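Local coordinates for protein L-ribulose 3-epimerase (Mesorhizobium loti, PDB 3VYL) that catalyses the manganese-dependent epimerisation of ketoses at C3, most efficiently on L-ribulose, and probably accepts sugars such as D-psicose and D-tagatose less readily, at residues V61-G66 with N89-L94; K102-L107 with I202-I207; A131-T136 with V142-E147; E135-A140 with S172-L177; T159-L164 with I195-G200. One frame throughout, in Å; residues are numbered along the deposited sequence.

Interaction 1. Residues V61-G66 with N89-L94; sequences VAISIG and NQTIAL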
# COMPACT_ATOMS: atom_id res chain seq x y z
N VAL A 61 17.16 -28.40 -8.52
CA VAL A 61 16.49 -29.04 -7.39
C VAL A 61 17.00 -28.49 -6.06
O VAL A 61 18.19 -28.25 -5.88
CB VAL A 61 16.56 -30.60 -7.49
CG1 VAL A 61 18.01 -31.11 -7.49
CG2 VAL A 61 15.74 -31.28 -6.38
N ALA A 62 16.08 -28.27 -5.13
CA ALA A 62 16.45 -27.95 -3.76
C ALA A 62 15.70 -28.91 -2.84
O ALA A 62 14.63 -29.41 -3.19
CB ALA A 62 16.09 -26.52 -3.44
N ILE A 63 16.27 -29.20 -1.69
CA ILE A 63 15.56 -29.97 -0.69
C ILE A 63 15.33 -29.14 0.58
O ILE A 63 16.26 -28.52 1.13
CB ILE A 63 16.27 -31.30 -0.35
CG1 ILE A 63 16.68 -32.07 -1.62
CG2 ILE A 63 15.39 -32.17 0.56
CD1 ILE A 63 15.55 -32.70 -2.41
N SER A 64 14.08 -29.12 1.04
CA SER A 64 13.72 -28.46 2.28
C SER A 64 13.08 -29.48 3.18
O SER A 64 12.31 -30.32 2.72
CB SER A 64 12.72 -27.35 2.01
OG SER A 64 11.48 -27.88 1.57
N ILE A 65 13.37 -29.39 4.47
CA ILE A 65 12.71 -30.21 5.48
C ILE A 65 12.39 -29.34 6.69
O ILE A 65 12.81 -28.18 6.76
CB ILE A 65 13.59 -31.40 5.93
CG1 ILE A 65 14.87 -30.90 6.62
CG2 ILE A 65 13.94 -32.31 4.76
CD1 ILE A 65 15.53 -31.94 7.50
N GLY A 66 11.65 -29.92 7.63
CA GLY A 66 11.46 -29.32 8.95
C GLY A 66 11.79 -30.39 9.96
O GLY A 66 11.16 -31.44 9.96
N ASN A 89 22.50 -34.85 7.99
CA ASN A 89 23.53 -35.51 7.18
C ASN A 89 22.95 -36.30 6.02
O ASN A 89 23.50 -36.31 4.91
CB ASN A 89 24.41 -36.41 8.04
CG ASN A 89 25.39 -35.64 8.91
OD1 ASN A 89 25.94 -34.62 8.50
ND2 ASN A 89 25.62 -36.15 10.12
N GLN A 90 21.82 -36.95 6.27
CA GLN A 90 21.15 -37.75 5.25
C GLN A 90 20.56 -36.85 4.17
O GLN A 90 20.71 -37.11 2.98
CB GLN A 90 20.08 -38.63 5.89
CG GLN A 90 19.80 -39.92 5.14
CD GLN A 90 18.89 -40.86 5.91
OE1 GLN A 90 18.78 -40.78 7.13
NE2 GLN A 90 18.23 -41.77 5.19
N THR A 91 19.91 -35.77 4.59
CA THR A 91 19.31 -34.79 3.68
C THR A 91 20.34 -34.15 2.74
O THR A 91 20.05 -33.89 1.57
CB THR A 91 18.56 -33.68 4.46
OG1 THR A 91 17.71 -34.28 5.44
CG2 THR A 91 17.72 -32.81 3.53
N ILE A 92 21.53 -33.91 3.28
CA ILE A 92 22.64 -33.38 2.49
C ILE A 92 23.00 -34.36 1.36
O ILE A 92 22.95 -33.99 0.17
CB ILE A 92 23.86 -33.07 3.37
CG1 ILE A 92 23.55 -31.89 4.29
CG2 ILE A 92 25.08 -32.78 2.50
CD1 ILE A 92 24.62 -31.59 5.32
N ALA A 93 23.32 -35.60 1.73
CA ALA A 93 23.64 -36.65 0.76
C ALA A 93 22.53 -36.84 -0.27
O ALA A 93 22.80 -37.09 -1.45
CB ALA A 93 23.97 -37.95 1.47
N LEU A 94 21.28 -36.72 0.16
CA LEU A 94 20.17 -36.72 -0.79
C LEU A 94 20.28 -35.58 -1.82
O LEU A 94 20.22 -35.82 -3.03
CB LEU A 94 18.82 -36.69 -0.07
CG LEU A 94 17.58 -36.70 -0.97
CD1 LEU A 94 17.36 -38.06 -1.61
CD2 LEU A 94 16.34 -36.29 -0.18
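Ile63 and Thr91 mark the closest backbone approach, with Ile63 CA and Thr91 CA 7.5 Å apart. The strand 61-66 and the helix 89-94 run nearly antiparallel, at 164°, with their axes 9.2 Å apart at the closest point. This is strand-on-helix packing within a beta-alpha-beta unit of the TIM barrel: the chain leaves strand 60-66, returns through helix 78-98 and enters strand 102-104. No hydrogen bond joins the two segments, and the contact is made by side chains alone. Ile63 and Ile65 both point toward the helix, while Ser64 between them points away and bonds to Glu36. Thr91 is the residue both isoleucines meet. Its CG2 lies anti to the backbone N (OG1 at chi1 -49°), and this carries the methyl to the strand. There Thr91 CG2 lies 3.8 Å from Ile63 CG2. The same methyl, Thr91 CG2, is 4.0 Å from Ile65 CG2. Thr91 OG1 is satisfied within its own helix by a hydrogen bond to Ile87 O. Leu94, one turn further along, adds a looser apolar contact, Leu94 CD2 to Ile63 CG2 at 4.3 Å. At the other end, Ile65 CD1 passes Thr91 OG1 at 3.8 Å.

Interaction 2. Residues K102-L107 with I202-I207; sequences KVAGIL and IGYVHI. With MN (manganese (II) ion), chain I.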
# COMPACT_ATOMS: atom_id res chain seq x y z
N LYS A 102 21.30 -26.57 -2.74
CA LYS A 102 20.70 -26.04 -1.51
C LYS A 102 19.93 -27.06 -0.66
O LYS A 102 19.06 -27.77 -1.17
CB LYS A 102 19.75 -24.87 -1.83
CG LYS A 102 20.31 -23.78 -2.72
CD LYS A 102 19.29 -22.68 -2.94
CE LYS A 102 19.88 -21.53 -3.74
NZ LYS A 102 20.97 -20.81 -3.01
N VAL A 103 20.25 -27.11 0.63
CA VAL A 103 19.39 -27.71 1.64
C VAL A 103 18.74 -26.58 2.45
O VAL A 103 19.44 -25.81 3.12
CB VAL A 103 20.15 -28.67 2.61
CG1 VAL A 103 19.24 -29.14 3.73
CG2 VAL A 103 20.69 -29.88 1.86
N ALA A 104 17.42 -26.51 2.43
CA ALA A 104 16.67 -25.45 3.08
C ALA A 104 15.60 -25.94 4.06
O ALA A 104 15.49 -27.09 4.31
CB ALA A 104 16.08 -24.55 2.02
N GLY A 105 14.83 -25.05 4.65
CA GLY A 105 13.80 -25.45 5.56
C GLY A 105 14.12 -25.09 6.98
O GLY A 105 14.95 -24.27 7.22
N ILE A 106 13.41 -25.70 7.91
CA ILE A 106 13.66 -25.45 9.30
C ILE A 106 14.69 -26.41 9.78
O ILE A 106 14.45 -27.55 9.95
CB ILE A 106 12.39 -25.61 10.12
CG1 ILE A 106 11.22 -24.99 9.40
CG2 ILE A 106 12.51 -24.91 11.45
CD1 ILE A 106 10.12 -24.66 10.35
N LEU A 107 15.86 -25.87 9.98
CA LEU A 107 17.06 -26.60 10.13
C LEU A 107 17.65 -26.30 11.45
O LEU A 107 18.63 -26.85 11.81
CB LEU A 107 18.01 -26.12 9.07
CG LEU A 107 18.18 -26.88 7.78
CD1 LEU A 107 16.91 -27.24 7.09
CD2 LEU A 107 19.02 -26.09 6.84
N ILE A 202 21.23 -13.85 2.14
CA ILE A 202 20.05 -14.57 1.70
C ILE A 202 20.40 -15.65 0.68
O ILE A 202 20.84 -15.34 -0.42
CB ILE A 202 18.98 -13.64 1.08
CG1 ILE A 202 18.68 -12.45 2.00
CG2 ILE A 202 17.70 -14.43 0.81
CD1 ILE A 202 17.89 -11.34 1.34
N GLY A 203 20.16 -16.90 1.06
CA GLY A 203 20.44 -18.03 0.19
C GLY A 203 19.26 -18.57 -0.60
O GLY A 203 19.44 -19.22 -1.63
N TYR A 204 18.05 -18.30 -0.13
CA TYR A 204 16.85 -18.85 -0.78
C TYR A 204 15.60 -18.08 -0.35
O TYR A 204 15.54 -17.55 0.77
CB TYR A 204 16.75 -20.34 -0.43
CG TYR A 204 15.85 -21.19 -1.30
CD1 TYR A 204 14.93 -22.07 -0.71
CD2 TYR A 204 15.92 -21.15 -2.70
CE1 TYR A 204 14.11 -22.87 -1.48
CE2 TYR A 204 15.09 -21.94 -3.47
CZ TYR A 204 14.19 -22.81 -2.86
OH TYR A 204 13.35 -23.61 -3.61
N VAL A 205 14.60 -18.02 -1.23
CA VAL A 205 13.36 -17.31 -0.91
C VAL A 205 12.11 -18.12 -1.26
O VAL A 205 12.02 -18.70 -2.35
CB VAL A 205 13.29 -15.92 -1.61
CG1 VAL A 205 11.88 -15.35 -1.57
CG2 VAL A 205 14.29 -14.95 -0.99
N HIS A 206 11.15 -18.15 -0.34
CA HIS A 206 9.81 -18.67 -0.65
C HIS A 206 8.85 -17.55 -0.90
O HIS A 206 8.66 -16.68 -0.06
CB HIS A 206 9.27 -19.53 0.47
CG HIS A 206 9.73 -20.97 0.43
ND1 HIS A 206 9.79 -21.74 1.54
CD2 HIS A 206 10.16 -21.77 -0.63
CE1 HIS A 206 10.23 -22.97 1.21
NE2 HIS A 206 10.46 -22.99 -0.12
N ILE A 207 8.22 -17.57 -2.07
CA ILE A 207 7.11 -16.69 -2.36
C ILE A 207 5.81 -17.40 -1.98
O ILE A 207 5.49 -18.46 -2.52
CB ILE A 207 7.12 -16.28 -3.85
CG1 ILE A 207 8.40 -15.50 -4.18
CG2 ILE A 207 5.89 -15.47 -4.22
CD1 ILE A 207 8.66 -14.28 -3.31
MN MN I . 8.62 -21.78 3.38
O HOH W 1 7.63 -23.33 4.87
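Lys102 and Gly203 make the one hydrogen bond of this contact: Lys102 NZ donates to Gly203 O at 2.6 Å. The ammonium lies in the carbonyl plane, with a C=O...N angle of 148°. It has a second partner in Asp236, a salt bridge, and the buried amine is thus held by two oxygens. The lysine chain runs extended and bends only at its last torsion (chi4 -66°). On the way Lys102 CD passes Tyr204 CD2 at 3.7 Å, the two side chains lying aslant. Ala104 CB comes from the same side of the ring, 3.9 Å from Tyr204 CD1. With Lys102 replaced by an alanine, Gly203 O and Asp236 would probably lose their shared donor, and the ring its cover near Tyr204 CD2. The two strands face each other across the inside of the TIM barrel. They are not neighbours in the sheet, and their axes stay 8.4 Å apart, so side chains bridge them; their directions differ by 60°. Past Ala104 and Tyr204 the contact loosens. The His206 side chain makes no contact with segment 102-107 and turns to the metal instead. His206 ND1 binds manganese at 2.2 Å. On the far side of the imidazole, NE2 bonds to Glu36 OE1, which fixes the rotation of the ring. Tyr204 OH bonds to that same Glu36 oxygen and also to Ser239 OG.

Interaction 3. Residues A131-T136 with V142-E147; sequences AKVAET and VTLNLE. With MN (manganese (II) ion), chain I.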
# COMPACT_ATOMS: atom_id res chain seq x y z
N ALA A 131 27.07 -25.23 12.82
CA ALA A 131 28.46 -24.92 12.45
C ALA A 131 29.18 -26.16 11.90
O ALA A 131 29.95 -26.05 10.94
CB ALA A 131 29.21 -24.35 13.65
N LYS A 132 28.93 -27.33 12.50
CA LYS A 132 29.57 -28.57 12.07
C LYS A 132 28.93 -29.17 10.82
O LYS A 132 29.63 -29.62 9.91
CB LYS A 132 29.58 -29.60 13.20
CG LYS A 132 30.53 -29.25 14.33
CD LYS A 132 31.08 -30.51 14.99
CE LYS A 132 30.06 -31.22 15.86
NZ LYS A 132 29.66 -30.39 17.04
N VAL A 133 27.60 -29.18 10.80
CA VAL A 133 26.87 -29.79 9.70
C VAL A 133 27.08 -29.01 8.41
O VAL A 133 26.95 -29.56 7.30
CB VAL A 133 25.37 -29.90 10.05
CG1 VAL A 133 24.60 -30.62 8.95
CG2 VAL A 133 25.20 -30.63 11.38
N ALA A 134 27.43 -27.73 8.56
CA ALA A 134 27.77 -26.86 7.43
C ALA A 134 29.05 -27.30 6.72
O ALA A 134 29.14 -27.23 5.49
CB ALA A 134 27.88 -25.41 7.88
N GLU A 135 30.02 -27.76 7.51
CA GLU A 135 31.25 -28.32 6.93
C GLU A 135 30.94 -29.56 6.10
O GLU A 135 31.44 -29.69 4.97
CB GLU A 135 32.30 -28.64 8.01
CG GLU A 135 32.82 -27.42 8.78
CD GLU A 135 33.17 -26.24 7.88
OE1 GLU A 135 33.86 -26.43 6.84
OE2 GLU A 135 32.76 -25.11 8.21
N THR A 136 30.10 -30.45 6.64
CA THR A 136 29.66 -31.64 5.91
C THR A 136 29.01 -31.21 4.61
O THR A 136 29.26 -31.79 3.54
CB THR A 136 28.64 -32.47 6.71
OG1 THR A 136 29.26 -33.00 7.89
CG2 THR A 136 28.09 -33.62 5.87
N VAL A 142 27.14 -28.21 -1.19
CA VAL A 142 25.80 -27.69 -0.89
C VAL A 142 25.80 -26.66 0.24
O VAL A 142 26.56 -26.76 1.21
CB VAL A 142 24.75 -28.79 -0.57
CG1 VAL A 142 24.59 -29.77 -1.74
CG2 VAL A 142 25.05 -29.51 0.73
N THR A 143 24.92 -25.68 0.11
CA THR A 143 24.78 -24.63 1.12
C THR A 143 23.67 -24.99 2.12
O THR A 143 22.75 -25.73 1.78
CB THR A 143 24.41 -23.30 0.44
OG1 THR A 143 23.29 -23.52 -0.43
CG2 THR A 143 25.59 -22.80 -0.39
N LEU A 144 23.79 -24.51 3.35
CA LEU A 144 22.68 -24.61 4.31
C LEU A 144 21.94 -23.27 4.42
O LEU A 144 22.53 -22.24 4.78
CB LEU A 144 23.16 -25.05 5.70
CG LEU A 144 23.81 -26.40 6.06
CD1 LEU A 144 24.02 -26.48 7.57
CD2 LEU A 144 23.04 -27.62 5.56
N ASN A 145 20.65 -23.28 4.10
CA ASN A 145 19.82 -22.09 4.22
C ASN A 145 18.77 -22.25 5.29
O ASN A 145 17.83 -23.04 5.15
CB ASN A 145 19.19 -21.74 2.87
CG ASN A 145 20.15 -21.91 1.72
OD1 ASN A 145 20.44 -23.04 1.32
ND2 ASN A 145 20.67 -20.80 1.20
N LEU A 146 18.95 -21.50 6.37
CA LEU A 146 18.11 -21.56 7.55
C LEU A 146 16.76 -20.86 7.34
O LEU A 146 16.74 -19.63 7.19
CB LEU A 146 18.85 -20.88 8.70
CG LEU A 146 19.66 -21.73 9.67
CD1 LEU A 146 20.46 -22.84 9.01
CD2 LEU A 146 20.55 -20.82 10.50
N GLU A 147 15.65 -21.62 7.31
CA GLU A 147 14.34 -20.97 7.14
C GLU A 147 13.91 -20.27 8.40
O GLU A 147 13.97 -20.82 9.50
CB GLU A 147 13.22 -21.88 6.62
CG GLU A 147 12.06 -21.07 6.02
CD GLU A 147 10.94 -21.89 5.38
OE1 GLU A 147 11.04 -23.12 5.29
OE2 GLU A 147 9.93 -21.29 4.95
MN MN I . 8.62 -21.78 3.38
O HOH W 1 7.63 -23.33 4.87
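Leu144 fits against the helix at Val133 and Ala134, in the beta-alpha-beta unit of the TIM barrel made by strand 102-104, helix 120-139 and strand 143-147. The backbones come closest at Ala134 CA and Leu144 CA, 6.4 Å apart. The direct contacts are all van der Waals contacts of one leucine methyl. Leu144 CD1 lies 4.0 Å from Ala134 CB. It also rests on the helix backbone, with Leu144 CD1 3.8 Å from Ala134 N. Val133 CG1 borders the same methyl more loosely, 4.4 Å from Leu144 CD1. Leu130 and Ala137 of the same helix also touch Leu144. Hydrogen bonds play no part between the two segments. The polar groups turn elsewhere: Leu144 pairs through its backbone with Phe176 of the next strand and Asn174 just before it, and Thr143 OG1 bonds to Arg101 O. Metal binding lies at the opposite end of the strand, well away from the helix. A chi1 of -161° turns CG of Glu147 away from the backbone N, and the extended chain beyond carries the carboxylate to the manganese. Asp180, His206, Glu241 and a water complete the site. Water 1 is 2.4 Å from the manganese. Glu147 OE2 binds the manganese at 2.1 Å, whereas Glu147 OE1 stays back at 3.4 Å.

Interaction 4. Residues E135-A140 with S172-L177; sequences ETAKAA and SDNIFL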
# COMPACT_ATOMS: atom_id res chain seq x y z
N GLU A 135 30.02 -27.76 7.51
CA GLU A 135 31.25 -28.32 6.93
C GLU A 135 30.94 -29.56 6.10
O GLU A 135 31.44 -29.69 4.97
CB GLU A 135 32.30 -28.64 8.01
CG GLU A 135 32.82 -27.42 8.78
CD GLU A 135 33.17 -26.24 7.88
OE1 GLU A 135 33.86 -26.43 6.84
OE2 GLU A 135 32.76 -25.11 8.21
N THR A 136 30.10 -30.45 6.64
CA THR A 136 29.66 -31.64 5.91
C THR A 136 29.01 -31.21 4.61
O THR A 136 29.26 -31.79 3.54
CB THR A 136 28.64 -32.47 6.71
OG1 THR A 136 29.26 -33.00 7.89
CG2 THR A 136 28.09 -33.62 5.87
N ALA A 137 28.17 -30.18 4.70
CA ALA A 137 27.44 -29.66 3.55
C ALA A 137 28.40 -29.08 2.50
O ALA A 137 28.24 -29.35 1.29
CB ALA A 137 26.41 -28.63 4.00
N LYS A 138 29.38 -28.31 2.95
CA LYS A 138 30.37 -27.72 2.04
C LYS A 138 31.05 -28.82 1.21
O LYS A 138 31.01 -28.78 -0.02
CB LYS A 138 31.42 -26.90 2.80
CG LYS A 138 32.17 -25.90 1.93
CD LYS A 138 33.40 -25.33 2.61
CE LYS A 138 33.05 -24.22 3.59
NZ LYS A 138 34.20 -23.31 3.85
N ALA A 139 31.63 -29.79 1.91
CA ALA A 139 32.26 -30.96 1.29
C ALA A 139 31.37 -31.62 0.25
O ALA A 139 31.85 -32.07 -0.79
CB ALA A 139 32.70 -31.97 2.35
N ALA A 140 30.06 -31.65 0.51
CA ALA A 140 29.13 -32.25 -0.44
C ALA A 140 28.72 -31.30 -1.58
O ALA A 140 27.97 -31.68 -2.48
CB ALA A 140 27.91 -32.79 0.28
N SER A 172 30.18 -19.82 10.68
CA SER A 172 30.28 -20.44 9.37
C SER A 172 30.11 -19.47 8.21
O SER A 172 29.53 -18.39 8.34
CB SER A 172 29.28 -21.57 9.24
OG SER A 172 29.29 -22.07 7.91
N ASP A 173 30.62 -19.88 7.05
CA ASP A 173 30.39 -19.21 5.79
C ASP A 173 29.69 -20.13 4.78
O ASP A 173 29.75 -19.90 3.57
CB ASP A 173 31.71 -18.67 5.21
CG ASP A 173 32.77 -19.76 5.05
OD1 ASP A 173 33.91 -19.53 5.51
OD2 ASP A 173 32.47 -20.84 4.47
N ASN A 174 29.03 -21.17 5.29
CA ASN A 174 28.16 -22.00 4.45
C ASN A 174 26.73 -22.04 4.99
O ASN A 174 25.90 -22.87 4.59
CB ASN A 174 28.74 -23.40 4.24
CG ASN A 174 28.15 -24.08 3.01
OD1 ASN A 174 27.82 -23.43 2.03
ND2 ASN A 174 28.00 -25.40 3.08
N ILE A 175 26.43 -21.14 5.92
CA ILE A 175 25.08 -21.00 6.43
C ILE A 175 24.48 -19.65 6.01
O ILE A 175 24.97 -18.58 6.40
CB ILE A 175 25.02 -21.22 7.96
CG1 ILE A 175 25.44 -22.65 8.30
CG2 ILE A 175 23.61 -20.96 8.47
CD1 ILE A 175 25.70 -22.88 9.77
N PHE A 176 23.43 -19.72 5.20
CA PHE A 176 22.72 -18.54 4.74
C PHE A 176 21.27 -18.50 5.25
O PHE A 176 20.84 -19.38 5.99
CB PHE A 176 22.76 -18.47 3.21
CG PHE A 176 24.15 -18.43 2.65
CD1 PHE A 176 24.94 -17.28 2.76
CD2 PHE A 176 24.69 -19.55 2.01
CE1 PHE A 176 26.23 -17.25 2.25
CE2 PHE A 176 25.98 -19.52 1.50
CZ PHE A 176 26.75 -18.37 1.62
N LEU A 177 20.54 -17.46 4.85
CA LEU A 177 19.14 -17.30 5.23
C LEU A 177 18.17 -17.78 4.17
O LEU A 177 18.38 -17.58 2.96
CB LEU A 177 18.81 -15.84 5.57
CG LEU A 177 19.39 -15.23 6.83
CD1 LEU A 177 19.02 -13.75 6.85
CD2 LEU A 177 18.91 -15.94 8.09
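Lys138 and Asp173 form a salt bridge at the outer, exposed side of this contact, with Lys138 NZ donating to Asp173 OD2 at 3.1 Å. The bond uses the syn lone pair of OD2, on the side of the other carboxylate oxygen. In Lys138 a chi1 of -161° throws CG clear of the backbone N, and a bend at chi3 brings the amine across to the aspartate. The buried half belongs to Asn174. Its ND2 donates to Val142 O and to Ala134 O, so both amide hydrogens have a partner. Those two bonds tie the loop to the last turns of helix 120-139 and to the residue just before strand 143-147. Lys138 N lies 3.2 Å from Asn174 ND2, but both are donors and no bond forms there. Ala137 CB packs against the same amide nitrogen, 3.7 Å from Asn174 ND2. The backbone N of Asn174 is satisfied nearby: Asn174 N donates to Ser172 OG at 2.8 Å, an almost straight bond of 171°. This closes an ST turn. The turn leads into strand 175-180. The arrangement thus belongs to the N-terminal end of the strands of a TIM barrel, where the tail of one outer helix meets the loop that opens a nearby strand.

Interaction 5. Residues T159-L164 with I195-G200; sequences TAAQGL and IRHAAG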
# COMPACT_ATOMS: atom_id res chain seq x y z
N THR A 159 12.79 -14.14 13.00
CA THR A 159 13.10 -12.84 12.42
C THR A 159 14.40 -12.87 11.61
O THR A 159 15.35 -13.57 11.98
CB THR A 159 13.08 -11.79 13.55
OG1 THR A 159 11.87 -11.01 13.46
CG2 THR A 159 14.28 -10.86 13.53
N ALA A 160 14.45 -12.15 10.49
CA ALA A 160 15.67 -12.13 9.65
C ALA A 160 16.89 -11.65 10.44
O ALA A 160 17.99 -12.16 10.25
CB ALA A 160 15.48 -11.29 8.41
N ALA A 161 16.68 -10.69 11.33
CA ALA A 161 17.73 -10.21 12.23
C ALA A 161 18.19 -11.28 13.22
O ALA A 161 19.37 -11.34 13.53
CB ALA A 161 17.28 -8.95 12.96
N GLN A 162 17.27 -12.11 13.71
CA GLN A 162 17.61 -13.26 14.56
C GLN A 162 18.52 -14.22 13.81
O GLN A 162 19.46 -14.77 14.38
CB GLN A 162 16.37 -14.03 15.02
CG GLN A 162 15.77 -13.58 16.34
CD GLN A 162 14.34 -14.07 16.53
OE1 GLN A 162 13.63 -14.33 15.56
NE2 GLN A 162 13.93 -14.20 17.79
N GLY A 163 18.22 -14.40 12.53
CA GLY A 163 18.98 -15.32 11.69
C GLY A 163 20.39 -14.82 11.52
O GLY A 163 21.34 -15.55 11.75
N LEU A 164 20.51 -13.55 11.11
CA LEU A 164 21.79 -12.84 10.97
C LEU A 164 22.68 -13.03 12.19
O LEU A 164 23.82 -13.45 12.07
CB LEU A 164 21.53 -11.36 10.71
CG LEU A 164 21.56 -10.75 9.31
CD1 LEU A 164 21.61 -11.76 8.17
CD2 LEU A 164 20.41 -9.78 9.13
N ILE A 195 14.31 -7.66 4.20
CA ILE A 195 15.10 -8.09 3.06
C ILE A 195 16.38 -7.23 2.91
O ILE A 195 17.49 -7.77 2.80
CB ILE A 195 14.29 -8.09 1.74
CG1 ILE A 195 13.27 -9.24 1.74
CG2 ILE A 195 15.22 -8.22 0.53
CD1 ILE A 195 12.10 -9.06 0.80
N ARG A 196 16.22 -5.90 2.94
CA ARG A 196 17.35 -4.97 2.81
C ARG A 196 18.39 -5.19 3.90
O ARG A 196 19.60 -5.11 3.65
CB ARG A 196 16.89 -3.52 2.85
CG ARG A 196 16.22 -3.07 1.57
CD ARG A 196 15.69 -1.66 1.74
NE ARG A 196 15.07 -1.18 0.51
CZ ARG A 196 15.71 -0.53 -0.46
NH1 ARG A 196 17.00 -0.29 -0.34
NH2 ARG A 196 15.06 -0.14 -1.54
N HIS A 197 17.91 -5.47 5.10
CA HIS A 197 18.77 -5.70 6.24
C HIS A 197 19.58 -6.96 6.11
O HIS A 197 20.64 -7.07 6.70
CB HIS A 197 17.91 -5.73 7.49
CG HIS A 197 18.71 -5.77 8.77
ND1 HIS A 197 19.52 -4.76 9.15
CD2 HIS A 197 18.77 -6.73 9.78
CE1 HIS A 197 20.09 -5.07 10.33
NE2 HIS A 197 19.63 -6.28 10.71
N ALA A 198 19.08 -7.91 5.31
CA ALA A 198 19.69 -9.25 5.18
C ALA A 198 20.58 -9.42 3.94
O ALA A 198 21.02 -10.53 3.64
CB ALA A 198 18.59 -10.30 5.19
N ALA A 199 20.83 -8.33 3.22
CA ALA A 199 21.61 -8.33 1.98
C ALA A 199 22.90 -9.15 2.07
O ALA A 199 23.66 -9.03 3.04
CB ALA A 199 21.94 -6.91 1.57
N GLY A 200 23.12 -9.99 1.06
CA GLY A 200 24.29 -10.86 1.00
C GLY A 200 24.35 -11.96 2.05
O GLY A 200 25.40 -12.56 2.29
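Gln162 OE1 takes two backbone donors at the start of helix 160-170. One is Asn158 N. The other, Thr159 N, lies 2.7 Å from Gln162 OE1, but the bond is bent to 117° and weak. The side chain of Gln162 thus folds back over the residues that lead into its own helix. The next turn of that helix brings Leu164 round to face His197. Across the contact itself there is no hydrogen bond. The joint is apolar and centres on one leucine methyl. Leu164 CD2 approaches the imidazole of His197 obliquely, 3.5 Å from His197 CD2. It also lies over the backbone that follows, with Leu164 CD2 4.0 Å from Ala198 CA. The methyl of Ala198 is further off, its CB 4.4 Å from Leu164 CD2. The His197 ring swings away from its own backbone N (chi1 -172°), which carries it toward helix 160-170. There the ring meets a second residue: His197 CD2 is 4.2 Å from Ala161 CB. The second subunit comes close here, with its Ser292 on His197, its Ala293 on Ala161 and its His295 O bonded to Gln162 NE2. Helices 160-170 and 191-197 belong to the outer layer of the TIM barrel. Beneath them lies strand 175-180, whose Leu177 touches both Leu164 and Ala198 and whose Leu179 touches Ala160. On its other flank helix 191-197 is covered by helix 222-231, through Ile195.

In the fold
Interaction 2 lies inside the barrel, its centre about 3 Å from the centre of the chain. The other four are in the helical layer or at its seam with the strands. Interactions 2 and 3 share the manganese and its water: His206 comes from one, Glu147 from the other, and Asp180 and Glu241 complete the protein ligands. Interactions 3 and 4 are centred about 4 Å apart and both use helix 120-139. Interaction 1 joins them through Ile92, which packs on Val133 and Ala137. Its strand also pairs with interaction 2, Ile63 O to Ala104 N at 2.7 Å. Interaction 5, about 23 Å from interaction 1 between centres, meets interaction 4 at Leu177.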